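Local coordinates for protein quinoline 2-oxidoreductase small subunit (Pseudomonas putida, PDB 1T3Q) that probably carries electrons through two [2Fe-2S] clusters between the molybdenum centre and FAD of quinoline 2-oxidoreductase, a molybdenum hydroxylase acting on quinoline, at residues A[15-20]-A[39-44]; A[99-104]-A[156-161]; A[119-124]-A[135-140]. All blocks are in the same frame, centred on the assembly; numbering follows the deposited sequence.

Interaction 1: residues A[15-20]-A[39-44]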
ATOM      1  N   THR A  15      22.210  12.866 -17.591  1.00 19.69           N
ATOM      2  CA  THR A  15      22.702  12.559 -16.261  1.00 21.16           C
ATOM      3  C   THR A  15      21.687  13.128 -15.273  1.00 19.34           C
ATOM      4  O   THR A  15      21.332  14.303 -15.341  1.00 19.79           O
ATOM      5  CB  THR A  15      24.082  13.188 -16.015  1.00 21.96           C
ATOM      6  OG1 THR A  15      25.022  12.634 -16.944  1.00 24.26           O
ATOM      7  CG2 THR A  15      24.554  12.901 -14.606  1.00 21.77           C
ATOM      8  N   ILE A  16      21.202  12.283 -14.373  1.00 19.73           N
ATOM      9  CA  ILE A  16      20.220  12.711 -13.385  1.00 19.72           C
ATOM     10  C   ILE A  16      20.796  12.498 -11.997  1.00 20.42           C
ATOM     11  O   ILE A  16      21.090  11.371 -11.600  1.00 21.17           O
ATOM     12  CB  ILE A  16      18.905  11.920 -13.536  1.00 19.20           C
ATOM     13  CG1 ILE A  16      18.372  12.086 -14.960  1.00 20.24           C
ATOM     14  CG2 ILE A  16      17.878  12.411 -12.510  1.00 18.24           C
ATOM     15  CD1 ILE A  16      17.083  11.325 -15.246  1.00 20.15           C
ATOM     16  N   ASN A  17      20.966  13.598 -11.274  1.00 21.88           N
ATOM     17  CA  ASN A  17      21.529  13.584  -9.933  1.00 22.77           C
ATOM     18  C   ASN A  17      22.884  12.883  -9.885  1.00 24.60           C
ATOM     19  O   ASN A  17      23.149  12.067  -9.000  1.00 23.78           O
ATOM     20  CB  ASN A  17      20.546  12.944  -8.949  1.00 23.06           C
ATOM     21  CG  ASN A  17      19.255  13.738  -8.835  1.00 21.04           C
ATOM     22  OD1 ASN A  17      19.267  14.964  -8.932  1.00 21.33           O
ATOM     23  ND2 ASN A  17      18.144  13.048  -8.625  1.00 20.21           N
ATOM     24  N   GLY A  18      23.734  13.207 -10.856  1.00 24.76           N
ATOM     25  CA  GLY A  18      25.067  12.630 -10.907  1.00 26.01           C
ATOM     26  C   GLY A  18      25.202  11.279 -11.582  1.00 26.73           C
ATOM     27  O   GLY A  18      26.316  10.846 -11.869  1.00 27.53           O
ATOM     28  N   LYS A  19      24.085  10.612 -11.849  1.00 26.47           N
ATOM     29  CA  LYS A  19      24.126   9.296 -12.477  1.00 26.10           C
ATOM     30  C   LYS A  19      23.638   9.291 -13.920  1.00 26.97           C
ATOM     31  O   LYS A  19      22.562   9.802 -14.224  1.00 26.99           O
ATOM     32  CB  LYS A  19      23.282   8.310 -11.669  1.00 27.55           C
ATOM     33  N   PRO A  20      24.435   8.711 -14.830  1.00 26.98           N
ATOM     34  CA  PRO A  20      24.054   8.643 -16.242  1.00 26.69           C
ATOM     35  C   PRO A  20      22.788   7.798 -16.352  1.00 26.55           C
ATOM     36  O   PRO A  20      22.742   6.668 -15.860  1.00 25.56           O
ATOM     37  CB  PRO A  20      25.255   7.955 -16.893  1.00 27.48           C
ATOM     38  CG  PRO A  20      26.405   8.375 -16.015  1.00 29.86           C
ATOM     39  CD  PRO A  20      25.812   8.225 -14.630  1.00 28.81           C
ATOM     40  N   VAL A  39      11.058   8.079 -15.086  1.00 19.73           N
ATOM     41  CA  VAL A  39      12.243   7.852 -14.268  1.00 20.00           C
ATOM     42  C   VAL A  39      11.861   7.456 -12.836  1.00 21.69           C
ATOM     43  O   VAL A  39      12.617   6.767 -12.148  1.00 23.42           O
ATOM     44  CB  VAL A  39      13.143   9.111 -14.237  1.00 20.31           C
ATOM     45  CG1 VAL A  39      14.457   8.797 -13.538  1.00 16.99           C
ATOM     46  CG2 VAL A  39      13.402   9.605 -15.657  1.00 21.97           C
ATOM     47  N   GLY A  40      10.687   7.889 -12.387  1.00 21.29           N
ATOM     48  CA  GLY A  40      10.238   7.536 -11.052  1.00 20.26           C
ATOM     49  C   GLY A  40      10.692   8.462  -9.937  1.00 20.75           C
ATOM     50  O   GLY A  40      10.755   8.055  -8.785  1.00 22.32           O
ATOM     51  N   LEU A  41      11.019   9.702 -10.276  1.00 18.68           N
ATOM     52  CA  LEU A  41      11.449  10.678  -9.287  1.00 18.48           C
ATOM     53  C   LEU A  41      10.313  11.682  -9.138  1.00 17.44           C
ATOM     54  O   LEU A  41      10.263  12.698  -9.838  1.00 16.79           O
ATOM     55  CB  LEU A  41      12.729  11.369  -9.765  1.00 19.30           C
ATOM     56  CG  LEU A  41      13.934  10.435  -9.933  1.00 21.00           C
ATOM     57  CD1 LEU A  41      15.081  11.182 -10.604  1.00 18.48           C
ATOM     58  CD2 LEU A  41      14.358   9.904  -8.563  1.00 22.55           C
ATOM     59  N   THR A  42       9.397  11.394  -8.221  1.00 17.72           N
ATOM     60  CA  THR A  42       8.238  12.252  -8.013  1.00 16.62           C
ATOM     61  C   THR A  42       8.466  13.492  -7.159  1.00 17.71           C
ATOM     62  O   THR A  42       7.515  14.201  -6.827  1.00 15.32           O
ATOM     63  CB  THR A  42       7.048  11.440  -7.426  1.00 16.83           C
ATOM     64  OG1 THR A  42       7.452  10.787  -6.216  1.00 16.94           O
ATOM     65  CG2 THR A  42       6.584  10.386  -8.423  1.00 16.27           C
ATOM     66  N   GLY A  43       9.720  13.775  -6.812  1.00 16.46           N
ATOM     67  CA  GLY A  43       9.997  14.958  -6.017  1.00 15.69           C
ATOM     68  C   GLY A  43       9.636  16.235  -6.759  1.00 17.24           C
ATOM     69  O   GLY A  43       9.238  17.228  -6.152  1.00 16.49           O
ATOM     70  N   THR A  44       9.784  16.213  -8.079  1.00 17.00           N
ATOM     71  CA  THR A  44       9.451  17.366  -8.914  1.00 15.70           C
ATOM     72  C   THR A  44       7.924  17.413  -8.998  1.00 15.55           C
ATOM     73  O   THR A  44       7.293  16.434  -9.400  1.00 15.09           O
ATOM     74  CB  THR A  44      10.064  17.211 -10.334  1.00 16.21           C
ATOM     75  OG1 THR A  44      11.496  17.154 -10.226  1.00 16.51           O
ATOM     76  CG2 THR A  44       9.682  18.388 -11.221  1.00 15.14           C
TER
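I16 sends one branch to V39 and the other to L41 in the loop that follows helix 31-39, and this buried isoleucine makes the tight half of the contact. With CG1 beside the backbone N (chi1 -57°), the CG2 branch stands anti to that N and faces L41, sliding past it; I16 CG2 and L41 CD1 are 3.6 Å apart. The longer branch, extended through CG1, runs tip to tip against V39, where I16 CD1 lies 4.0 Å from V39 CG1 and 4.1 Å from V39 CG2. F23 of strand 19-25 and L35 of helix 31-39 also touch I16. The looser side is at N17, partly exposed, whose ND2 comes no nearer than 4.1 Å to L41 CD1. Its amide is engaged by other means, OD1 accepting from T82 N. Beyond N17 the chain turns back: I16 N donates to K19 O (2.8 Å), K19 N returns a bond to I16 O, and exposed G18 sits at positive phi. Such a type I' turn makes a tight two-residue beta hairpin, here linking strands 10-16 and 19-25; the hairpin packed against the end of a helix is typical of the plant-type ferredoxin fold.

Interaction 2: residues A[99-104]-A[156-161]; sequences FRRHHA and DPAVAE
R101 reaches across to the carboxylate of D156, which stands at the N-cap of helix 157-164. The R101 chain, bent at chi3 (-72°), crosses D156 at about a right angle, with guanidinium and carboxylate planes 59° apart. Hence NH1 of R101 meets D156 OD2 from above the carboxylate plane, at 3.1 Å, although OD2 is only slightly tilted from the guanidinium's own plane. A second bond, R101 NH2 to D156 OD1 at 3.2 Å, is less sure because the position of OD1 is doubtful. From the opposite face of the carboxylate, A158 N donates the capping bond to D156 OD2 over 2.8 Å. The imidazole of H102 is turned 73° from the carboxylate; its direct approach is doubtful. A water lies 3.3 Å from H102 NE2 and donates to D156 OD1, a bond that shares the doubt about OD1. H102 ND1 is bonded to S98 O, and R101 NE has D97 as a second acidic partner. The contact joins helix 94-101 to helix 157-164 in the helical [2Fe-2S] part. One aspartate thus caps a helix and pairs with an arginine; arginine and helix N-terminus would both be expected to stabilise its negative charge.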
ATOM      1  N   PHE A  99      15.555  25.307   6.086  1.00 16.20           N
ATOM      2  CA  PHE A  99      14.126  25.408   5.774  1.00 16.87           C
ATOM      3  C   PHE A  99      13.320  24.851   6.952  1.00 17.58           C
ATOM      4  O   PHE A  99      12.305  25.424   7.357  1.00 16.60           O
ATOM      5  CB  PHE A  99      13.794  24.598   4.508  1.00 16.13           C
ATOM      6  CG  PHE A  99      13.759  25.420   3.251  1.00 17.01           C
ATOM      7  CD1 PHE A  99      14.870  26.163   2.849  1.00 16.50           C
ATOM      8  CD2 PHE A  99      12.613  25.450   2.461  1.00 15.93           C
ATOM      9  CE1 PHE A  99      14.839  26.921   1.683  1.00 17.43           C
ATOM     10  CE2 PHE A  99      12.571  26.209   1.287  1.00 16.32           C
ATOM     11  CZ  PHE A  99      13.685  26.945   0.897  1.00 18.41           C
ATOM     12  N   ARG A 100      13.787  23.731   7.498  1.00 17.41           N
ATOM     13  CA  ARG A 100      13.118  23.083   8.615  1.00 18.89           C
ATOM     14  C   ARG A 100      13.184  23.922   9.891  1.00 19.41           C
ATOM     15  O   ARG A 100      12.167  24.133  10.555  1.00 18.77           O
ATOM     16  CB  ARG A 100      13.740  21.710   8.881  1.00 20.08           C
ATOM     17  CG  ARG A 100      12.994  20.907   9.923  1.00 26.01           C
ATOM     18  CD  ARG A 100      13.749  19.660  10.316  1.00 32.54           C
ATOM     19  NE  ARG A 100      12.987  18.871  11.276  1.00 41.07           N
ATOM     20  CZ  ARG A 100      13.524  17.971  12.092  1.00 43.37           C
ATOM     21  NH1 ARG A 100      14.832  17.752  12.062  1.00 45.78           N
ATOM     22  NH2 ARG A 100      12.754  17.294  12.937  1.00 43.82           N
ATOM     23  N   ARG A 101      14.379  24.397  10.231  1.00 19.25           N
ATOM     24  CA  ARG A 101      14.554  25.207  11.435  1.00 19.02           C
ATOM     25  C   ARG A 101      13.727  26.489  11.414  1.00 18.15           C
ATOM     26  O   ARG A 101      13.243  26.936  12.455  1.00 17.86           O
ATOM     27  CB  ARG A 101      16.037  25.560  11.634  1.00 20.22           C
ATOM     28  CG  ARG A 101      16.904  24.382  12.048  1.00 22.05           C
ATOM     29  CD  ARG A 101      18.331  24.806  12.398  1.00 22.05           C
ATOM     30  NE  ARG A 101      19.125  25.199  11.233  1.00 22.52           N
ATOM     31  CZ  ARG A 101      19.352  26.452  10.859  1.00 22.90           C
ATOM     32  NH1 ARG A 101      20.091  26.695   9.786  1.00 23.79           N
ATOM     33  NH2 ARG A 101      18.850  27.463  11.556  1.00 25.24           N
ATOM     34  N   HIS A 102      13.558  27.079  10.235  1.00 16.81           N
ATOM     35  CA  HIS A 102      12.795  28.316  10.116  1.00 16.14           C
ATOM     36  C   HIS A 102      11.334  28.111   9.733  1.00 15.59           C
ATOM     37  O   HIS A 102      10.610  29.083   9.530  1.00 16.17           O
ATOM     38  CB  HIS A 102      13.445  29.256   9.091  1.00 17.17           C
ATOM     39  CG  HIS A 102      14.722  29.881   9.568  1.00 20.07           C
ATOM     40  ND1 HIS A 102      15.955  29.296   9.376  1.00 22.87           N
ATOM     41  CD2 HIS A 102      14.951  31.029  10.246  1.00 19.09           C
ATOM     42  CE1 HIS A 102      16.891  30.060   9.913  1.00 20.76           C
ATOM     43  NE2 HIS A 102      16.309  31.118  10.447  1.00 23.81           N
ATOM     44  N   HIS A 103      10.908  26.859   9.642  1.00 16.14           N
ATOM     45  CA  HIS A 103       9.526  26.550   9.260  1.00 14.89           C
ATOM     46  C   HIS A 103       9.227  27.250   7.932  1.00 14.24           C
ATOM     47  O   HIS A 103       8.336  28.097   7.833  1.00 16.64           O
ATOM     48  CB  HIS A 103       8.549  27.013  10.353  1.00 15.04           C
ATOM     49  CG  HIS A 103       7.124  26.609  10.105  1.00 14.87           C
ATOM     50  ND1 HIS A 103       6.779  25.370   9.606  1.00 16.58           N
ATOM     51  CD2 HIS A 103       5.957  27.262  10.326  1.00 15.68           C
ATOM     52  CE1 HIS A 103       5.463  25.276   9.533  1.00 16.12           C
ATOM     53  NE2 HIS A 103       4.940  26.411   9.964  1.00 17.03           N
ATOM     54  N   ALA A 104       9.994  26.882   6.910  1.00 14.69           N
ATOM     55  CA  ALA A 104       9.863  27.459   5.575  1.00 16.76           C
ATOM     56  C   ALA A 104       8.929  26.661   4.660  1.00 15.57           C
ATOM     57  O   ALA A 104       8.858  26.921   3.464  1.00 17.37           O
ATOM     58  CB  ALA A 104      11.245  27.578   4.922  1.00 15.18           C
ATOM     59  N   ASP A 156      20.001  32.467   6.235  1.00 18.46           N
ATOM     60  CA  ASP A 156      20.543  31.955   7.491  1.00 20.22           C
ATOM     61  C   ASP A 156      22.066  31.892   7.374  1.00 19.64           C
ATOM     62  O   ASP A 156      22.597  31.419   6.369  1.00 17.37           O
ATOM     63  CB  ASP A 156      19.988  30.556   7.767  1.00 20.69           C
ATOM     64  CG  ASP A 156      20.432  30.003   9.105  1.00 24.37           C
ATOM     65  OD1 ASP A 156      19.699  30.185  10.096  1.00 23.66           O
ATOM     66  OD2 ASP A 156      21.524  29.390   9.167  1.00 24.06           O
ATOM     67  N   PRO A 157      22.790  32.349   8.409  1.00 22.14           N
ATOM     68  CA  PRO A 157      24.258  32.330   8.371  1.00 21.91           C
ATOM     69  C   PRO A 157      24.902  30.955   8.161  1.00 21.77           C
ATOM     70  O   PRO A 157      25.980  30.862   7.581  1.00 22.86           O
ATOM     71  CB  PRO A 157      24.646  32.982   9.701  1.00 23.78           C
ATOM     72  CG  PRO A 157      23.490  32.640  10.605  1.00 24.94           C
ATOM     73  CD  PRO A 157      22.298  32.857   9.704  1.00 21.92           C
ATOM     74  N   ALA A 158      24.247  29.892   8.620  1.00 20.04           N
ATOM     75  CA  ALA A 158      24.782  28.544   8.440  1.00 21.07           C
ATOM     76  C   ALA A 158      24.694  28.154   6.965  1.00 21.60           C
ATOM     77  O   ALA A 158      25.527  27.394   6.458  1.00 20.37           O
ATOM     78  CB  ALA A 158      24.011  27.547   9.293  1.00 20.13           C
ATOM     79  N   VAL A 159      23.677  28.677   6.284  1.00 21.16           N
ATOM     80  CA  VAL A 159      23.486  28.410   4.861  1.00 21.48           C
ATOM     81  C   VAL A 159      24.565  29.131   4.056  1.00 22.24           C
ATOM     82  O   VAL A 159      25.155  28.561   3.133  1.00 22.90           O
ATOM     83  CB  VAL A 159      22.089  28.888   4.384  1.00 22.19           C
ATOM     84  CG1 VAL A 159      21.993  28.809   2.867  1.00 21.61           C
ATOM     85  CG2 VAL A 159      21.012  28.029   5.016  1.00 20.31           C
ATOM     86  N   ALA A 160      24.823  30.385   4.411  1.00 22.76           N
ATOM     87  CA  ALA A 160      25.841  31.170   3.724  1.00 25.52           C
ATOM     88  C   ALA A 160      27.199  30.485   3.877  1.00 26.78           C
ATOM     89  O   ALA A 160      27.968  30.391   2.924  1.00 28.27           O
ATOM     90  CB  ALA A 160      25.892  32.585   4.300  1.00 25.11           C
ATOM     91  N   GLU A 161      27.483  30.004   5.083  1.00 27.23           N
ATOM     92  CA  GLU A 161      28.743  29.321   5.357  1.00 29.03           C
ATOM     93  C   GLU A 161      28.871  28.061   4.501  1.00 28.62           C
ATOM     94  O   GLU A 161      29.916  27.813   3.894  1.00 28.00           O
ATOM     95  CB  GLU A 161      28.829  28.961   6.844  1.00 31.55           C
ATOM     96  CG  GLU A 161      30.014  28.073   7.217  1.00 37.60           C
ATOM     97  CD  GLU A 161      31.364  28.739   6.989  1.00 41.58           C
ATOM     98  OE1 GLU A 161      32.398  28.052   7.156  1.00 45.06           O
ATOM     99  OE2 GLU A 161      31.398  29.942   6.649  1.00 42.34           O
TER
HETATM  100  O   HOH W   1      18.919  32.891  11.302  1.00 35.42           O

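Interaction 3: residues A[119-124]-A[135-140]; sequences RSILAE and EVMSGN
I121, on helix 111-124, sends its longer branch across to V136 and M137 at the end of helix 130-136. From CB, where chi1 of -66° sets CG1 anti to the carbonyl carbon, the branch leaves toward V136. CG1 then meets the valine tip to tip: I121 CG1 is 3.3 Å from V136 CG1, tighter than usual van der Waals contact, and 3.7 Å from V136 CB. At the tip, CD1 touches both V136 and M137. I121 CD1 approaches V136 CB to 3.4 Å, also a close pair, while on M137 it lies 3.5 Å from SD and 3.9 Å from CG. The methionine, bent at chi2 and chi3, crosses the isoleucine obliquely, bringing its sulfur to that methyl. M114 and T117 of helix 111-124 also touch M137, and P128 of the interhelical loop packs on I121. Cutting I121 back to an alanine removes CG1 and CD1, and V136 CG1 and M137 SD would probably lose the branch they rest on. S138 OG donates to E135 O (2.8 Å), tying the serine back to the last helical turn. Both helices belong to the [2Fe-2S] binding domain, and the M137 side chain is about 8 Å from those of C110 and C142, which bind the second cluster. No hydrogen bond joins the segments: their union is apolar, so it should depend on close fit and exclusion of water rather than on charge.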
ATOM      1  N   ARG A 119      19.157  27.354  -4.430  1.00 20.60           N
ATOM      2  CA  ARG A 119      20.508  26.859  -4.685  1.00 23.63           C
ATOM      3  C   ARG A 119      21.191  27.737  -5.723  1.00 23.94           C
ATOM      4  O   ARG A 119      22.352  28.113  -5.570  1.00 22.70           O
ATOM      5  CB  ARG A 119      20.482  25.413  -5.185  1.00 25.83           C
ATOM      6  CG  ARG A 119      20.058  24.380  -4.162  1.00 29.37           C
ATOM      7  CD  ARG A 119      20.336  22.986  -4.701  1.00 32.21           C
ATOM      8  NE  ARG A 119      21.770  22.772  -4.873  1.00 35.29           N
ATOM      9  CZ  ARG A 119      22.310  21.866  -5.684  1.00 36.67           C
ATOM     10  NH1 ARG A 119      23.627  21.753  -5.760  1.00 37.52           N
ATOM     11  NH2 ARG A 119      21.537  21.084  -6.427  1.00 36.26           N
ATOM     12  N   SER A 120      20.459  28.063  -6.784  1.00 23.88           N
ATOM     13  CA  SER A 120      20.992  28.902  -7.849  1.00 25.24           C
ATOM     14  C   SER A 120      21.444  30.255  -7.313  1.00 24.73           C
ATOM     15  O   SER A 120      22.508  30.751  -7.676  1.00 24.50           O
ATOM     16  CB  SER A 120      19.935  29.112  -8.933  1.00 25.88           C
ATOM     17  OG  SER A 120      20.439  29.951  -9.958  1.00 31.74           O
ATOM     18  N   ILE A 121      20.620  30.850  -6.455  1.00 23.75           N
ATOM     19  CA  ILE A 121      20.916  32.143  -5.846  1.00 23.85           C
ATOM     20  C   ILE A 121      22.201  32.074  -5.024  1.00 22.81           C
ATOM     21  O   ILE A 121      23.095  32.914  -5.163  1.00 23.58           O
ATOM     22  CB  ILE A 121      19.777  32.581  -4.892  1.00 24.41           C
ATOM     23  CG1 ILE A 121      18.500  32.851  -5.685  1.00 23.98           C
ATOM     24  CG2 ILE A 121      20.201  33.810  -4.099  1.00 25.93           C
ATOM     25  CD1 ILE A 121      17.293  33.155  -4.813  1.00 24.27           C
ATOM     26  N   LEU A 122      22.275  31.062  -4.167  1.00 21.35           N
ATOM     27  CA  LEU A 122      23.414  30.870  -3.281  1.00 21.76           C
ATOM     28  C   LEU A 122      24.698  30.539  -4.016  1.00 22.63           C
ATOM     29  O   LEU A 122      25.791  30.785  -3.501  1.00 22.76           O
ATOM     30  CB  LEU A 122      23.099  29.776  -2.260  1.00 20.64           C
ATOM     31  CG  LEU A 122      21.947  30.140  -1.319  1.00 19.62           C
ATOM     32  CD1 LEU A 122      21.495  28.910  -0.548  1.00 18.38           C
ATOM     33  CD2 LEU A 122      22.398  31.250  -0.376  1.00 20.08           C
ATOM     34  N   ALA A 123      24.567  29.979  -5.213  1.00 22.73           N
ATOM     35  CA  ALA A 123      25.734  29.633  -6.010  1.00 25.79           C
ATOM     36  C   ALA A 123      26.457  30.903  -6.447  1.00 27.40           C
ATOM     37  O   ALA A 123      27.686  30.958  -6.444  1.00 28.52           O
ATOM     38  CB  ALA A 123      25.316  28.824  -7.231  1.00 25.49           C
ATOM     39  N   GLU A 124      25.690  31.924  -6.822  1.00 28.54           N
ATOM     40  CA  GLU A 124      26.279  33.186  -7.262  1.00 30.13           C
ATOM     41  C   GLU A 124      26.622  34.117  -6.106  1.00 29.79           C
ATOM     42  O   GLU A 124      27.585  34.878  -6.177  1.00 30.59           O
ATOM     43  CB  GLU A 124      25.332  33.925  -8.211  1.00 30.69           C
ATOM     44  N   GLU A 135      13.496  39.059  -4.609  1.00 22.00           N
ATOM     45  CA  GLU A 135      13.488  39.357  -6.036  1.00 23.78           C
ATOM     46  C   GLU A 135      13.661  38.111  -6.888  1.00 21.94           C
ATOM     47  O   GLU A 135      12.887  37.868  -7.815  1.00 23.54           O
ATOM     48  CB  GLU A 135      14.603  40.353  -6.369  1.00 27.45           C
ATOM     49  CG  GLU A 135      14.392  41.719  -5.752  1.00 34.92           C
ATOM     50  CD  GLU A 135      15.619  42.609  -5.837  1.00 39.50           C
ATOM     51  OE1 GLU A 135      15.533  43.772  -5.382  1.00 42.54           O
ATOM     52  OE2 GLU A 135      16.667  42.150  -6.347  1.00 41.57           O
ATOM     53  N   VAL A 136      14.678  37.318  -6.582  1.00 20.49           N
ATOM     54  CA  VAL A 136      14.928  36.110  -7.355  1.00 20.88           C
ATOM     55  C   VAL A 136      13.896  35.014  -7.092  1.00 21.62           C
ATOM     56  O   VAL A 136      13.574  34.235  -7.987  1.00 19.86           O
ATOM     57  CB  VAL A 136      16.340  35.564  -7.078  1.00 21.90           C
ATOM     58  CG1 VAL A 136      16.632  34.379  -7.994  1.00 20.96           C
ATOM     59  CG2 VAL A 136      17.367  36.668  -7.310  1.00 24.08           C
ATOM     60  N   MET A 137      13.364  34.964  -5.872  1.00 20.93           N
ATOM     61  CA  MET A 137      12.375  33.942  -5.526  1.00 20.37           C
ATOM     62  C   MET A 137      10.961  34.327  -5.972  1.00 19.15           C
ATOM     63  O   MET A 137      10.026  33.544  -5.803  1.00 21.17           O
ATOM     64  CB  MET A 137      12.370  33.695  -4.011  1.00 20.69           C
ATOM     65  CG  MET A 137      13.693  33.199  -3.405  1.00 22.18           C
ATOM     66  SD  MET A 137      14.278  31.615  -4.050  1.00 23.40           S
ATOM     67  CE  MET A 137      12.934  30.498  -3.533  1.00 21.19           C
ATOM     68  N   SER A 138      10.805  35.512  -6.556  1.00 18.92           N
ATOM     69  CA  SER A 138       9.484  35.986  -6.980  1.00 20.45           C
ATOM     70  C   SER A 138       8.814  35.124  -8.047  1.00 20.94           C
ATOM     71  O   SER A 138       7.637  35.318  -8.356  1.00 23.57           O
ATOM     72  CB  SER A 138       9.560  37.441  -7.470  1.00 21.07           C
ATOM     73  OG  SER A 138      10.268  37.560  -8.688  1.00 23.52           O
ATOM     74  N   GLY A 139       9.563  34.178  -8.605  1.00 20.06           N
ATOM     75  CA  GLY A 139       9.018  33.294  -9.618  1.00 18.71           C
ATOM     76  C   GLY A 139       8.590  31.948  -9.054  1.00 18.44           C
ATOM     77  O   GLY A 139       8.239  31.036  -9.805  1.00 19.45           O
ATOM     78  N   ASN A 140       8.634  31.812  -7.731  1.00 17.15           N
ATOM     79  CA  ASN A 140       8.224  30.574  -7.075  1.00 16.54           C
ATOM     80  C   ASN A 140       7.047  30.881  -6.153  1.00 17.70           C
ATOM     81  O   ASN A 140       7.181  31.633  -5.187  1.00 18.37           O
ATOM     82  CB  ASN A 140       9.375  29.973  -6.262  1.00 15.03           C
ATOM     83  CG  ASN A 140      10.442  29.337  -7.139  1.00 18.15           C
ATOM     84  OD1 ASN A 140      11.328  30.018  -7.657  1.00 17.71           O
ATOM     85  ND2 ASN A 140      10.352  28.026  -7.316  1.00 16.49           N
TER

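How the interactions relate
Interaction 1 comes first along the chain and lies in the N-terminal ferredoxin-like part, joining the hairpin of strands 10-16 and 19-25 to the end of helix 31-39. Interactions 2 and 3 belong to the C-terminal helical part, with 3 nested inside the loop that 2 closes. Their centres are 15 Å apart, and they touch where V159 packs on L122 of helix 111-124. Interaction 1 lies across the chain's centre from both, its centre 25 Å from that of interaction 2 and 21 Å from that of interaction 3. The contacts lie in two adjoining parts, each holding one [2Fe-2S] cluster, consistent with a subunit that relays electrons.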